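Long-range contacts in N-(5'-phosphoribosyl)anthranilate isomerase (Thermococcus kodakarensis, PDB 5LHE), which catalyses the isomerisation of N-(5-phospho-beta-D-ribosyl)anthranilate to 1-(2-carboxyphenylamino)-1-deoxy-D-ribulose 5-phosphate, a step of L-tryptophan biosynthesis: residues Leu15-Arg20 / Lys192-Ile197; Ile150-Tyr155 / Arg173-Ala178; Tyr76-Ser81 / Met100-Val105; Phe3-Gly8 / Tyr54-Met59. One frame throughout, in Å; residues are numbered along the deposited sequence.

Interaction 1 (Leu15-Arg20 / Lys192-Ile197); sequences LRLVER and KDRVLI
The backbones come closest at Leu17 and Arg194, whose CA atoms are 7.2 Å apart, and no hydrogen bond crosses the gap. Leu17 does most to fill it: with its CG anti to the backbone N (chi1 176°), it sends CD2 to within 3.3 Å of Lys192 O and to 3.9 Å from Ile197 CD1, meeting the isoleucine tip to tip. Its other methyl, CD1, lies 3.7 Å from Arg194 CG, the two side chains crossing nearly at right angles. Cut back to an alanine, Leu17 would probably leave a gap here, with Ile197 CD1 and the Arg194 methylenes deprived of the leucine methyls they pack on. Beside Leu17, Val18 CG1 packs 3.8 Å from Lys192 CG; the ammonium of Lys192 instead turns to Glu187 and the carbonyl of Cys7. Asp193 is the N-cap of helix 194-204, OD2 accepting from Leu196 N at 2.9 Å. Helices 12-18 and 194-204 thus meet beside strand 3-7, the end of the first against the start of the last, and Val18 and Ile197 both rest on Ile6.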
loop_
_atom_site.group_PDB
_atom_site.type_symbol
_atom_site.label_atom_id
_atom_site.label_comp_id
_atom_site.label_asym_id
_atom_site.label_seq_id
_atom_site.Cartn_x
_atom_site.Cartn_y
_atom_site.Cartn_z
ATOM N N LEU A 15 15.566 -1.512 4.776
ATOM C CA LEU A 15 15.415 -1.028 3.404
ATOM C C LEU A 15 16.251 -1.816 2.398
ATOM O O LEU A 15 15.739 -2.271 1.371
ATOM C CB LEU A 15 15.773 0.463 3.327
ATOM C CG LEU A 15 15.873 1.066 1.926
ATOM C CD1 LEU A 15 14.591 0.858 1.139
ATOM C CD2 LEU A 15 16.208 2.552 1.999
ATOM N N ARG A 16 17.537 -1.977 2.675
ATOM C CA ARG A 16 18.397 -2.717 1.753
ATOM C C ARG A 16 17.940 -4.171 1.584
ATOM O O ARG A 16 18.080 -4.754 0.499
ATOM C CB ARG A 16 19.846 -2.653 2.229
ATOM C CG ARG A 16 20.456 -1.269 2.073
ATOM C CD ARG A 16 20.417 -0.859 0.606
ATOM N NE ARG A 16 21.296 0.269 0.321
ATOM C CZ ARG A 16 20.912 1.375 -0.311
ATOM N NH1 ARG A 16 19.659 1.501 -0.722
ATOM N NH2 ARG A 16 21.781 2.352 -0.534
ATOM N N LEU A 17 17.388 -4.743 2.653
ATOM C CA LEU A 17 16.796 -6.074 2.606
ATOM C C LEU A 17 15.634 -6.126 1.608
ATOM O O LEU A 17 15.673 -6.903 0.656
ATOM C CB LEU A 17 16.329 -6.512 4.005
ATOM C CG LEU A 17 15.597 -7.866 4.110
ATOM C CD1 LEU A 17 16.439 -9.011 3.581
ATOM C CD2 LEU A 17 15.145 -8.161 5.530
ATOM N N VAL A 18 14.618 -5.287 1.800
ATOM C CA VAL A 18 13.415 -5.379 0.970
ATOM C C VAL A 18 13.740 -5.105 -0.489
ATOM O O VAL A 18 13.084 -5.636 -1.387
ATOM C CB VAL A 18 12.288 -4.404 1.429
ATOM C CG1 VAL A 18 11.986 -4.582 2.893
ATOM C CG2 VAL A 18 12.642 -2.953 1.138
ATOM N N GLU A 19 14.776 -4.305 -0.733
ATOM C CA GLU A 19 15.138 -3.943 -2.104
ATOM C C GLU A 19 15.612 -5.138 -2.922
ATOM O O GLU A 19 15.620 -5.106 -4.145
ATOM C CB GLU A 19 16.203 -2.863 -2.100
ATOM C CG GLU A 19 15.589 -1.503 -2.155
ATOM C CD GLU A 19 16.547 -0.375 -1.798
ATOM O OE1 GLU A 19 17.751 -0.611 -1.573
ATOM O OE2 GLU A 19 16.068 0.766 -1.746
ATOM N N ARG A 20 15.987 -6.202 -2.247
ATOM C CA ARG A 20 16.380 -7.403 -2.976
ATOM C C ARG A 20 15.182 -8.175 -3.529
ATOM O O ARG A 20 15.341 -9.049 -4.386
ATOM C CB ARG A 20 17.219 -8.308 -2.078
ATOM C CG ARG A 20 18.557 -7.700 -1.710
ATOM C CD ARG A 20 19.572 -8.774 -1.379
ATOM N NE ARG A 20 19.186 -9.563 -0.211
ATOM C CZ ARG A 20 19.427 -9.205 1.047
ATOM N NH1 ARG A 20 20.059 -8.069 1.310
ATOM N NH2 ARG A 20 19.051 -9.997 2.041
ATOM N N LYS A 192 11.658 -6.409 9.519
ATOM C CA LYS A 192 11.657 -7.037 8.207
ATOM C C LYS A 192 12.636 -8.201 8.212
ATOM O O LYS A 192 13.815 -8.043 8.536
ATOM C CB LYS A 192 12.019 -6.020 7.128
ATOM C CG LYS A 192 10.814 -5.431 6.414
ATOM C CD LYS A 192 9.723 -4.985 7.378
ATOM C CE LYS A 192 8.791 -3.978 6.727
ATOM N NZ LYS A 192 7.482 -3.867 7.419
ATOM N N ASP A 193 12.127 -9.372 7.873
ATOM C CA ASP A 193 12.863 -10.608 8.076
ATOM C C ASP A 193 13.039 -11.380 6.770
ATOM O O ASP A 193 12.074 -11.589 6.030
ATOM C CB ASP A 193 12.146 -11.455 9.126
ATOM C CG ASP A 193 12.685 -12.873 9.207
ATOM O OD1 ASP A 193 13.674 -13.103 9.943
ATOM O OD2 ASP A 193 12.105 -13.752 8.542
ATOM N N ARG A 194 14.269 -11.824 6.508
ATOM C CA ARG A 194 14.622 -12.401 5.206
ATOM C C ARG A 194 13.868 -13.694 4.885
ATOM O O ARG A 194 13.309 -13.843 3.798
ATOM C CB ARG A 194 16.138 -12.660 5.130
ATOM C CG ARG A 194 16.691 -12.727 3.711
ATOM C CD ARG A 194 16.909 -14.170 3.242
ATOM N NE ARG A 194 17.993 -14.814 3.969
ATOM C CZ ARG A 194 18.149 -16.128 4.072
ATOM N NH1 ARG A 194 17.274 -16.953 3.513
ATOM N NH2 ARG A 194 19.170 -16.618 4.750
ATOM N N VAL A 195 13.853 -14.642 5.817
ATOM C CA VAL A 195 13.221 -15.925 5.513
ATOM C C VAL A 195 11.716 -15.726 5.306
ATOM O O VAL A 195 11.131 -16.330 4.407
ATOM C CB VAL A 195 13.482 -16.999 6.608
ATOM C CG1 VAL A 195 14.885 -17.592 6.463
ATOM C CG2 VAL A 195 13.292 -16.432 7.989
ATOM N N LEU A 196 11.098 -14.841 6.089
ATOM C CA LEU A 196 9.680 -14.537 5.885
ATOM C C LEU A 196 9.414 -13.891 4.518
ATOM O O LEU A 196 8.491 -14.291 3.803
ATOM C CB LEU A 196 9.153 -13.642 7.002
ATOM C CG LEU A 196 8.856 -14.352 8.323
ATOM C CD1 LEU A 196 8.394 -13.362 9.393
ATOM C CD2 LEU A 196 7.816 -15.445 8.132
ATOM N N ILE A 197 10.222 -12.901 4.155
ATOM C CA ILE A 197 10.085 -12.259 2.854
ATOM C C ILE A 197 10.276 -13.273 1.717
ATOM O O ILE A 197 9.486 -13.306 0.765
ATOM C CB ILE A 197 11.084 -11.098 2.695
ATOM C CG1 ILE A 197 10.675 -9.936 3.599
ATOM C CG2 ILE A 197 11.139 -10.654 1.248
ATOM C CD1 ILE A 197 11.764 -8.884 3.795
#

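Interaction 2 (Ile150-Tyr155 / Arg173-Ala178); sequences IIAKEY and RWVKPA
Ala152 and Lys153 meet Val175 and Lys176 in a small, partly solvent-accessible contact, part methyl packing, part water bridge, near the C-terminal ends of helices 140-151 and 168-175. The apolar contact is Ala152 CB on Val175 CG1, 3.9 Å apart; the alanine methyl also lies against the Val175 carbonyl, with Ala152 CB 3.5 Å from Val175 O. Val175 CG1 is trans to N across the CA-CB bond (chi1 174°), which brings it up against the alanine. Ile157, a little further along the chain, touches both Ala152 and Pro177. In a TIM barrel, helices of successive beta-alpha units lie next to each other on the outside, and here the chain near the ends of two of them touches just before it enters strands 158-160 and 179-182. The polar part depends on Lys153, where bends at chi2 and again at chi4 (-68°) bring NZ round toward residues 175-176. Lys153 NZ donates to a water at 2.7 Å, and that water donates in turn to Lys176 O at 2.6 Å; NZ also donates a hydrogen bond to Ala149 O. Alongside, Lys153 CE and Lys176 CE come within 3.9 Å as the chains pass at a slant, whereas Lys153 NZ stays 5.0 Å from the like-charged Lys176 NZ.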
loop_
_atom_site.group_PDB
_atom_site.type_symbol
_atom_site.label_atom_id
_atom_site.label_comp_id
_atom_site.label_asym_id
_atom_site.label_seq_id
_atom_site.Cartn_x
_atom_site.Cartn_y
_atom_site.Cartn_z
ATOM N N ILE A 150 -13.963 -8.360 -7.508
ATOM C CA ILE A 150 -14.738 -7.568 -8.466
ATOM C C ILE A 150 -13.952 -6.357 -8.922
ATOM O O ILE A 150 -13.834 -6.075 -10.114
ATOM C CB ILE A 150 -16.054 -7.074 -7.869
ATOM C CG1 ILE A 150 -16.966 -8.254 -7.544
ATOM C CG2 ILE A 150 -16.742 -6.114 -8.833
ATOM C CD1 ILE A 150 -18.026 -7.961 -6.535
ATOM N N ILE A 151 -13.403 -5.643 -7.950
ATOM C CA ILE A 151 -12.636 -4.427 -8.225
ATOM C C ILE A 151 -11.439 -4.709 -9.130
ATOM O O ILE A 151 -11.127 -3.942 -10.050
ATOM C CB ILE A 151 -12.127 -3.792 -6.922
ATOM C CG1 ILE A 151 -13.290 -3.546 -5.963
ATOM C CG2 ILE A 151 -11.360 -2.513 -7.201
ATOM C CD1 ILE A 151 -14.258 -2.514 -6.457
ATOM N N ALA A 152 -10.775 -5.826 -8.857
ATOM C CA ALA A 152 -9.521 -6.156 -9.513
ATOM C C ALA A 152 -9.719 -6.468 -10.991
ATOM O O ALA A 152 -8.758 -6.568 -11.740
ATOM C CB ALA A 152 -8.852 -7.322 -8.799
ATOM N N LYS A 153 -10.975 -6.628 -11.399
ATOM C CA LYS A 153 -11.294 -6.902 -12.794
ATOM C C LYS A 153 -11.381 -5.610 -13.599
ATOM O O LYS A 153 -11.286 -5.636 -14.820
ATOM C CB LYS A 153 -12.604 -7.681 -12.891
ATOM C CG LYS A 153 -12.549 -9.031 -12.204
ATOM C CD LYS A 153 -11.528 -9.952 -12.867
ATOM C CE LYS A 153 -11.302 -11.216 -12.048
ATOM N NZ LYS A 153 -10.623 -10.910 -10.763
ATOM N N GLU A 154 -11.552 -4.483 -12.907
ATOM C CA GLU A 154 -11.687 -3.187 -13.569
ATOM C C GLU A 154 -10.441 -2.334 -13.446
ATOM O O GLU A 154 -10.217 -1.443 -14.262
ATOM C CB GLU A 154 -12.867 -2.397 -13.006
ATOM C CG GLU A 154 -14.172 -3.163 -12.969
ATOM C CD GLU A 154 -14.530 -3.752 -14.311
ATOM O OE1 GLU A 154 -14.441 -3.024 -15.324
ATOM O OE2 GLU A 154 -14.881 -4.951 -14.350
ATOM N N TYR A 155 -9.645 -2.589 -12.413
ATOM C CA TYR A 155 -8.386 -1.879 -12.240
ATOM C C TYR A 155 -7.317 -2.850 -11.772
ATOM O O TYR A 155 -7.616 -3.792 -11.058
ATOM C CB TYR A 155 -8.522 -0.735 -11.229
ATOM C CG TYR A 155 -9.552 0.312 -11.603
ATOM C CD1 TYR A 155 -9.261 1.295 -12.541
ATOM C CD2 TYR A 155 -10.812 0.326 -10.999
ATOM C CE1 TYR A 155 -10.194 2.263 -12.883
ATOM C CE2 TYR A 155 -11.760 1.292 -11.335
ATOM C CZ TYR A 155 -11.440 2.255 -12.281
ATOM O OH TYR A 155 -12.357 3.219 -12.617
ATOM N N ARG A 173 -4.851 -16.066 -5.937
ATOM C CA ARG A 173 -5.691 -16.643 -6.987
ATOM C C ARG A 173 -7.181 -16.523 -6.652
ATOM O O ARG A 173 -8.027 -16.862 -7.475
ATOM C CB ARG A 173 -5.291 -18.078 -7.278
ATOM C CG ARG A 173 -3.880 -18.410 -6.852
ATOM C CD ARG A 173 -3.655 -19.898 -6.864
ATOM N NE ARG A 173 -2.453 -20.270 -6.141
ATOM C CZ ARG A 173 -2.076 -21.527 -5.967
ATOM N NH1 ARG A 173 -2.812 -22.502 -6.481
ATOM N NH2 ARG A 173 -0.965 -21.803 -5.301
ATOM N N TRP A 174 -7.501 -15.984 -5.476
ATOM C CA TRP A 174 -8.867 -15.572 -5.211
ATOM C C TRP A 174 -9.098 -14.235 -5.918
ATOM O O TRP A 174 -9.894 -14.147 -6.853
ATOM C CB TRP A 174 -9.124 -15.480 -3.703
ATOM C CG TRP A 174 -10.572 -15.223 -3.297
ATOM C CD1 TRP A 174 -11.496 -14.458 -3.959
ATOM C CD2 TRP A 174 -11.237 -15.713 -2.120
ATOM N NE1 TRP A 174 -12.691 -14.453 -3.274
ATOM C CE2 TRP A 174 -12.557 -15.214 -2.142
ATOM C CE3 TRP A 174 -10.845 -16.533 -1.054
ATOM C CZ2 TRP A 174 -13.484 -15.509 -1.142
ATOM C CZ3 TRP A 174 -11.763 -16.819 -0.061
ATOM C CH2 TRP A 174 -13.068 -16.311 -0.112
ATOM N N VAL A 175 -8.376 -13.203 -5.484
ATOM C CA VAL A 175 -8.560 -11.847 -6.007
ATOM C C VAL A 175 -7.897 -11.593 -7.380
ATOM O O VAL A 175 -8.386 -10.770 -8.165
ATOM C CB VAL A 175 -8.036 -10.814 -4.980
ATOM C CG1 VAL A 175 -8.071 -9.395 -5.544
ATOM C CG2 VAL A 175 -8.852 -10.893 -3.697
ATOM N N LYS A 176 -6.816 -12.312 -7.682
ATOM C CA LYS A 176 -5.994 -12.037 -8.871
ATOM C C LYS A 176 -5.687 -10.547 -9.032
ATOM O O LYS A 176 -6.016 -9.933 -10.058
ATOM C CB LYS A 176 -6.669 -12.556 -10.136
ATOM C CG LYS A 176 -7.048 -14.018 -10.066
ATOM C CD LYS A 176 -7.465 -14.555 -11.430
ATOM C CE LYS A 176 -8.949 -14.343 -11.681
ATOM N NZ LYS A 176 -9.545 -15.491 -12.455
ATOM N N PRO A 177 -5.061 -9.955 -8.012
ATOM C CA PRO A 177 -4.695 -8.545 -8.121
ATOM C C PRO A 177 -3.439 -8.398 -8.965
ATOM O O PRO A 177 -2.757 -9.394 -9.201
ATOM C CB PRO A 177 -4.419 -8.156 -6.672
ATOM C CG PRO A 177 -3.826 -9.412 -6.101
ATOM C CD PRO A 177 -4.605 -10.536 -6.731
ATOM N N ALA A 178 -3.129 -7.175 -9.385
ATOM C CA ALA A 178 -1.920 -6.904 -10.149
ATOM C C ALA A 178 -0.722 -6.872 -9.229
ATOM O O ALA A 178 0.406 -7.115 -9.647
ATOM C CB ALA A 178 -2.039 -5.587 -10.890
HETATM O O HOH W 1 -8.186 -9.983 -11.505
#

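Interaction 3 (Tyr76-Ser81 / Met100-Val105); sequences YIQVHS and MKAFMV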
loop_
_atom_site.group_PDB
_atom_site.type_symbol
_atom_site.label_atom_id
_atom_site.label_comp_id
_atom_site.label_asym_id
_atom_site.label_seq_id
_atom_site.Cartn_x
_atom_site.Cartn_y
_atom_site.Cartn_z
ATOM N N TYR A 76 7.219 9.348 -4.575
ATOM C CA TYR A 76 6.017 8.542 -4.443
ATOM C C TYR A 76 5.289 8.812 -3.133
ATOM O O TYR A 76 5.898 8.947 -2.072
ATOM C CB TYR A 76 6.371 7.056 -4.526
ATOM C CG TYR A 76 6.865 6.652 -5.893
ATOM C CD1 TYR A 76 5.971 6.264 -6.883
ATOM C CD2 TYR A 76 8.219 6.658 -6.198
ATOM C CE1 TYR A 76 6.412 5.885 -8.130
ATOM C CE2 TYR A 76 8.665 6.280 -7.443
ATOM C CZ TYR A 76 7.754 5.897 -8.405
ATOM O OH TYR A 76 8.190 5.518 -9.649
ATOM N N ILE A 77 3.970 8.880 -3.204
ATOM C CA ILE A 77 3.202 8.878 -1.986
ATOM C C ILE A 77 2.077 7.858 -2.007
ATOM O O ILE A 77 1.452 7.590 -3.039
ATOM C CB ILE A 77 2.622 10.280 -1.676
ATOM C CG1 ILE A 77 1.544 10.673 -2.686
ATOM C CG2 ILE A 77 3.743 11.308 -1.610
ATOM C CD1 ILE A 77 0.882 12.031 -2.408
ATOM N N GLN A 78 1.839 7.285 -0.837
ATOM C CA GLN A 78 0.665 6.476 -0.618
ATOM C C GLN A 78 -0.311 7.248 0.237
ATOM O O GLN A 78 -0.027 7.559 1.402
ATOM C CB GLN A 78 1.030 5.164 0.034
ATOM C CG GLN A 78 -0.171 4.303 0.293
ATOM C CD GLN A 78 0.217 2.890 0.637
ATOM O OE1 GLN A 78 1.073 2.288 -0.019
ATOM N NE2 GLN A 78 -0.403 2.349 1.671
ATOM N N VAL A 79 -1.453 7.573 -0.350
ATOM C CA VAL A 79 -2.441 8.389 0.338
ATOM C C VAL A 79 -3.456 7.463 0.981
ATOM O O VAL A 79 -4.247 6.818 0.296
ATOM C CB VAL A 79 -3.123 9.360 -0.606
ATOM C CG1 VAL A 79 -4.214 10.146 0.124
ATOM C CG2 VAL A 79 -2.086 10.290 -1.228
ATOM N N HIS A 80 -3.414 7.401 2.308
ATOM C CA HIS A 80 -4.151 6.387 3.049
ATOM C C HIS A 80 -5.234 7.066 3.853
ATOM O O HIS A 80 -5.462 6.734 5.007
ATOM C CB HIS A 80 -3.191 5.592 3.945
ATOM C CG HIS A 80 -3.519 4.136 4.050
ATOM N ND1 HIS A 80 -2.550 3.157 4.072
ATOM C CD2 HIS A 80 -4.706 3.492 4.168
ATOM C CE1 HIS A 80 -3.125 1.974 4.177
ATOM N NE2 HIS A 80 -4.432 2.147 4.238
ATOM N N SER A 81 -5.874 8.043 3.216
ATOM C CA SER A 81 -6.939 8.841 3.818
ATOM C C SER A 81 -7.928 9.223 2.731
ATOM O O SER A 81 -7.617 9.128 1.549
ATOM C CB SER A 81 -6.387 10.100 4.490
ATOM O OG SER A 81 -6.204 11.154 3.550
ATOM N N MET A 100 -0.173 6.343 -4.954
ATOM C CA MET A 100 -0.987 5.174 -4.749
ATOM C C MET A 100 -2.028 5.561 -3.709
ATOM O O MET A 100 -1.701 5.979 -2.589
ATOM C CB MET A 100 -0.135 3.959 -4.335
ATOM C CG MET A 100 -0.965 2.753 -3.943
ATOM S SD MET A 100 -0.101 1.200 -4.178
ATOM C CE MET A 100 1.495 1.552 -3.472
ATOM N N LYS A 101 -3.289 5.468 -4.112
ATOM C CA LYS A 101 -4.394 5.807 -3.242
ATOM C C LYS A 101 -4.953 4.534 -2.606
ATOM O O LYS A 101 -5.343 3.609 -3.305
ATOM C CB LYS A 101 -5.480 6.565 -4.015
ATOM C CG LYS A 101 -6.712 6.922 -3.201
ATOM C CD LYS A 101 -6.441 7.983 -2.139
ATOM C CE LYS A 101 -7.739 8.386 -1.444
ATOM N NZ LYS A 101 -8.246 7.358 -0.480
ATOM N N ALA A 102 -4.950 4.499 -1.275
ATOM C CA ALA A 102 -5.486 3.391 -0.487
ATOM C C ALA A 102 -6.975 3.543 -0.181
ATOM O O ALA A 102 -7.414 4.610 0.259
ATOM C CB ALA A 102 -4.721 3.272 0.805
ATOM N N PHE A 103 -7.739 2.470 -0.378
ATOM C CA PHE A 103 -9.172 2.485 -0.143
ATOM C C PHE A 103 -9.495 1.385 0.841
ATOM O O PHE A 103 -9.057 0.244 0.667
ATOM C CB PHE A 103 -9.972 2.269 -1.433
ATOM C CG PHE A 103 -9.702 3.281 -2.501
ATOM C CD1 PHE A 103 -8.683 3.080 -3.409
ATOM C CD2 PHE A 103 -10.485 4.425 -2.610
ATOM C CE1 PHE A 103 -8.440 4.004 -4.406
ATOM C CE2 PHE A 103 -10.247 5.345 -3.601
ATOM C CZ PHE A 103 -9.223 5.132 -4.502
ATOM N N MET A 104 -10.235 1.728 1.886
ATOM C CA MET A 104 -10.702 0.720 2.804
ATOM C C MET A 104 -11.794 -0.057 2.099
ATOM O O MET A 104 -12.643 0.527 1.417
ATOM C CB MET A 104 -11.209 1.340 4.109
ATOM C CG MET A 104 -10.798 0.555 5.338
ATOM S SD MET A 104 -9.007 0.552 5.586
ATOM C CE MET A 104 -8.719 2.233 6.127
ATOM N N VAL A 105 -11.753 -1.379 2.233
ATOM C CA VAL A 105 -12.805 -2.215 1.674
ATOM C C VAL A 105 -14.045 -2.062 2.542
ATOM O O VAL A 105 -14.001 -2.303 3.750
ATOM C CB VAL A 105 -12.382 -3.689 1.584
ATOM C CG1 VAL A 105 -13.537 -4.543 1.097
ATOM C CG2 VAL A 105 -11.185 -3.836 0.658
#
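A bend at chi2 (69°) folds the Lys101 side chain back over Val79, carrying CD to 3.8 Å from Val79 CG1, and a second bend at chi4 (74°) then turns Lys101 NZ to Ser81 O, 2.8 Å away. From there NZ also donates to Ala102 O at 3.0 Å, standing above the plane of each carbonyl. The backbones form a parallel ladder: Met100 N donates to Ile77 O (2.8 Å), Val79 N to Met100 O (2.8 Å) and Ala102 N to Val79 O (2.9 Å). On the sheet face opposite Lys101, Gln78 and Met100 lie side by side. Further along, Ala102 CB sits over one face of the His80 ring, 3.5 Å from its centroid, a CH-pi contact; His80 NE2 bonds to Asp134. A methionine in place of Lys101 would probably leave Ser81 O without this donor and the loop after strand 76-79 less firmly tied to its neighbour. Strands 76-79 and 98-104 belong to one beta-alpha-beta unit of the barrel, and the two carbonyl dipoles probably help to offset the charge of the buried ammonium.

Interaction 4 (Phe3-Gly8 / Tyr54-Met59); sequences FVKICG and YLVSTM
Lys5 NZ is gripped by two acceptors beyond these strands, Asp181 through a salt bridge and Gln78 OE1 through a hydrogen bond, while the methylenes behind it lean on Tyr54. Between the segments themselves there is no hydrogen bond. The Lys5 chain runs out extended from chi1 (172°) through chi3, which lays CE 3.9 Å and CD 4.0 Å from Tyr54 CD1; the bend at chi4 (-90°) directs only NZ, toward its acceptors. On one side of this lysine, Phe3 brings CZ to 4.4 Å from Tyr54 CE1, the tyrosine carbon lying at the edge of the phenylalanine ring. On the other, Cys7 SG meets Val56 CG2 at 3.9 Å. Phe3 and Lys5 point toward Tyr54 and Val56, and Cys7 reaches Val56 through its sulfur. The strand axes approach no closer than 10.0 Å and diverge by 56°, too far for direct pairing, since strand 24-28 lies between them in the sheet. Side chains of the first and third strands meeting past the intervening strand, inside the barrel, belong to a closed eight-stranded parallel sheet, the TIM barrel of the TrpF family.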
loop_
_atom_site.group_PDB
_atom_site.type_symbol
_atom_site.label_atom_id
_atom_site.label_comp_id
_atom_site.label_asym_id
_atom_site.label_seq_id
_atom_site.Cartn_x
_atom_site.Cartn_y
_atom_site.Cartn_z
ATOM N N PHE A 3 3.518 -6.927 -9.159
ATOM C CA PHE A 3 4.036 -5.826 -8.345
ATOM C C PHE A 3 4.015 -6.247 -6.876
ATOM O O PHE A 3 2.970 -6.627 -6.342
ATOM C CB PHE A 3 3.209 -4.550 -8.593
ATOM C CG PHE A 3 3.558 -3.385 -7.695
ATOM C CD1 PHE A 3 4.658 -2.588 -7.969
ATOM C CD2 PHE A 3 2.754 -3.057 -6.610
ATOM C CE1 PHE A 3 4.971 -1.499 -7.146
ATOM C CE2 PHE A 3 3.060 -1.971 -5.792
ATOM C CZ PHE A 3 4.172 -1.198 -6.065
ATOM N N VAL A 4 5.177 -6.234 -6.233
ATOM C CA VAL A 4 5.213 -6.499 -4.802
ATOM C C VAL A 4 5.743 -5.308 -4.059
ATOM O O VAL A 4 6.844 -4.844 -4.341
ATOM C CB VAL A 4 6.097 -7.683 -4.416
ATOM C CG1 VAL A 4 6.063 -7.856 -2.884
ATOM C CG2 VAL A 4 5.667 -8.960 -5.144
ATOM N N LYS A 5 4.967 -4.837 -3.096
ATOM C CA LYS A 5 5.428 -3.786 -2.210
ATOM C C LYS A 5 5.613 -4.344 -0.812
ATOM O O LYS A 5 4.728 -5.033 -0.294
ATOM C CB LYS A 5 4.436 -2.621 -2.197
ATOM C CG LYS A 5 4.740 -1.568 -1.161
ATOM C CD LYS A 5 3.973 -0.269 -1.447
ATOM C CE LYS A 5 4.079 0.708 -0.294
ATOM N NZ LYS A 5 2.970 0.457 0.653
ATOM N N ILE A 6 6.762 -4.071 -0.202
ATOM C CA ILE A 6 6.942 -4.395 1.210
ATOM C C ILE A 6 6.982 -3.100 2.022
ATOM O O ILE A 6 7.947 -2.341 1.954
ATOM C CB ILE A 6 8.201 -5.213 1.442
ATOM C CG1 ILE A 6 8.041 -6.581 0.785
ATOM C CG2 ILE A 6 8.435 -5.388 2.921
ATOM C CD1 ILE A 6 9.191 -7.541 1.063
ATOM N N CYS A 7 5.922 -2.861 2.786
ATOM C CA CYS A 7 5.673 -1.551 3.399
ATOM C C CYS A 7 6.252 -1.402 4.797
ATOM O O CYS A 7 6.391 -2.375 5.543
ATOM C CB CYS A 7 4.174 -1.277 3.469
ATOM S SG CYS A 7 3.768 0.475 3.853
ATOM N N GLY A 8 6.621 -0.174 5.135
ATOM C CA GLY A 8 6.882 0.164 6.517
ATOM C C GLY A 8 8.294 -0.098 6.983
ATOM O O GLY A 8 8.483 -0.629 8.078
ATOM N N TYR A 54 7.508 4.620 -1.188
ATOM C CA TYR A 54 6.323 5.444 -0.979
ATOM C C TYR A 54 6.388 6.170 0.362
ATOM O O TYR A 54 6.809 5.600 1.359
ATOM C CB TYR A 54 5.052 4.593 -1.042
ATOM C CG TYR A 54 4.699 4.227 -2.454
ATOM C CD1 TYR A 54 5.316 3.153 -3.086
ATOM C CD2 TYR A 54 3.774 4.977 -3.169
ATOM C CE1 TYR A 54 5.020 2.842 -4.409
ATOM C CE2 TYR A 54 3.449 4.661 -4.466
ATOM C CZ TYR A 54 4.083 3.596 -5.090
ATOM O OH TYR A 54 3.773 3.286 -6.394
ATOM N N LEU A 55 5.997 7.444 0.358
ATOM C CA LEU A 55 5.774 8.159 1.600
ATOM C C LEU A 55 4.356 7.867 2.008
ATOM O O LEU A 55 3.406 8.377 1.419
ATOM C CB LEU A 55 5.993 9.655 1.436
ATOM C CG LEU A 55 6.021 10.486 2.716
ATOM C CD1 LEU A 55 7.206 10.095 3.575
ATOM C CD2 LEU A 55 6.057 11.967 2.347
ATOM N N VAL A 56 4.223 6.996 2.993
ATOM C CA VAL A 56 2.924 6.463 3.388
ATOM C C VAL A 56 2.322 7.206 4.551
ATOM O O VAL A 56 2.904 7.213 5.636
ATOM C CB VAL A 56 3.029 4.995 3.804
ATOM C CG1 VAL A 56 1.635 4.464 4.135
ATOM C CG2 VAL A 56 3.708 4.183 2.704
ATOM N N SER A 57 1.149 7.801 4.362
ATOM C CA SER A 57 0.524 8.497 5.471
ATOM C C SER A 57 -0.996 8.548 5.420
ATOM O O SER A 57 -1.624 8.492 4.359
ATOM C CB SER A 57 1.060 9.921 5.553
ATOM O OG SER A 57 0.638 10.541 6.755
ATOM N N THR A 58 -1.586 8.659 6.594
ATOM C CA THR A 58 -3.014 8.873 6.707
ATOM C C THR A 58 -3.331 10.369 6.775
ATOM O O THR A 58 -4.434 10.756 7.144
ATOM C CB THR A 58 -3.567 8.157 7.943
ATOM O OG1 THR A 58 -2.963 8.704 9.126
ATOM C CG2 THR A 58 -3.267 6.682 7.857
ATOM N N MET A 59 -2.355 11.202 6.413
ATOM C CA MET A 59 -2.555 12.651 6.398
ATOM C C MET A 59 -3.754 13.011 5.524
ATOM O O MET A 59 -3.956 12.429 4.452
ATOM C CB MET A 59 -1.290 13.372 5.899
ATOM C CG MET A 59 -0.165 13.478 6.933
ATOM S SD MET A 59 1.327 14.339 6.374
ATOM C CE MET A 59 1.769 13.402 4.918
#

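Interactions 3 and 4 are buried in the barrel, their centres 8 Å apart, whereas interactions 1 and 2 lie in the outer layer and are partly exposed. Only interaction 3 joins neighbouring strands, hence its backbone ladder; interaction 4 spans alternate strands through side chains alone. Interaction 1 is mainly apolar helix packing, and interaction 2, near two helix ends, relies partly on water. Polar links tie three of them together: a glutamine of interaction 3 shares the lysine of interaction 4, Ser81 OG of the former bonds to Met59 O of the latter, and Lys192 joins interaction 1 to strand 3-7. Interaction 2 merely brushes interaction 4, at Ala178 and Phe3.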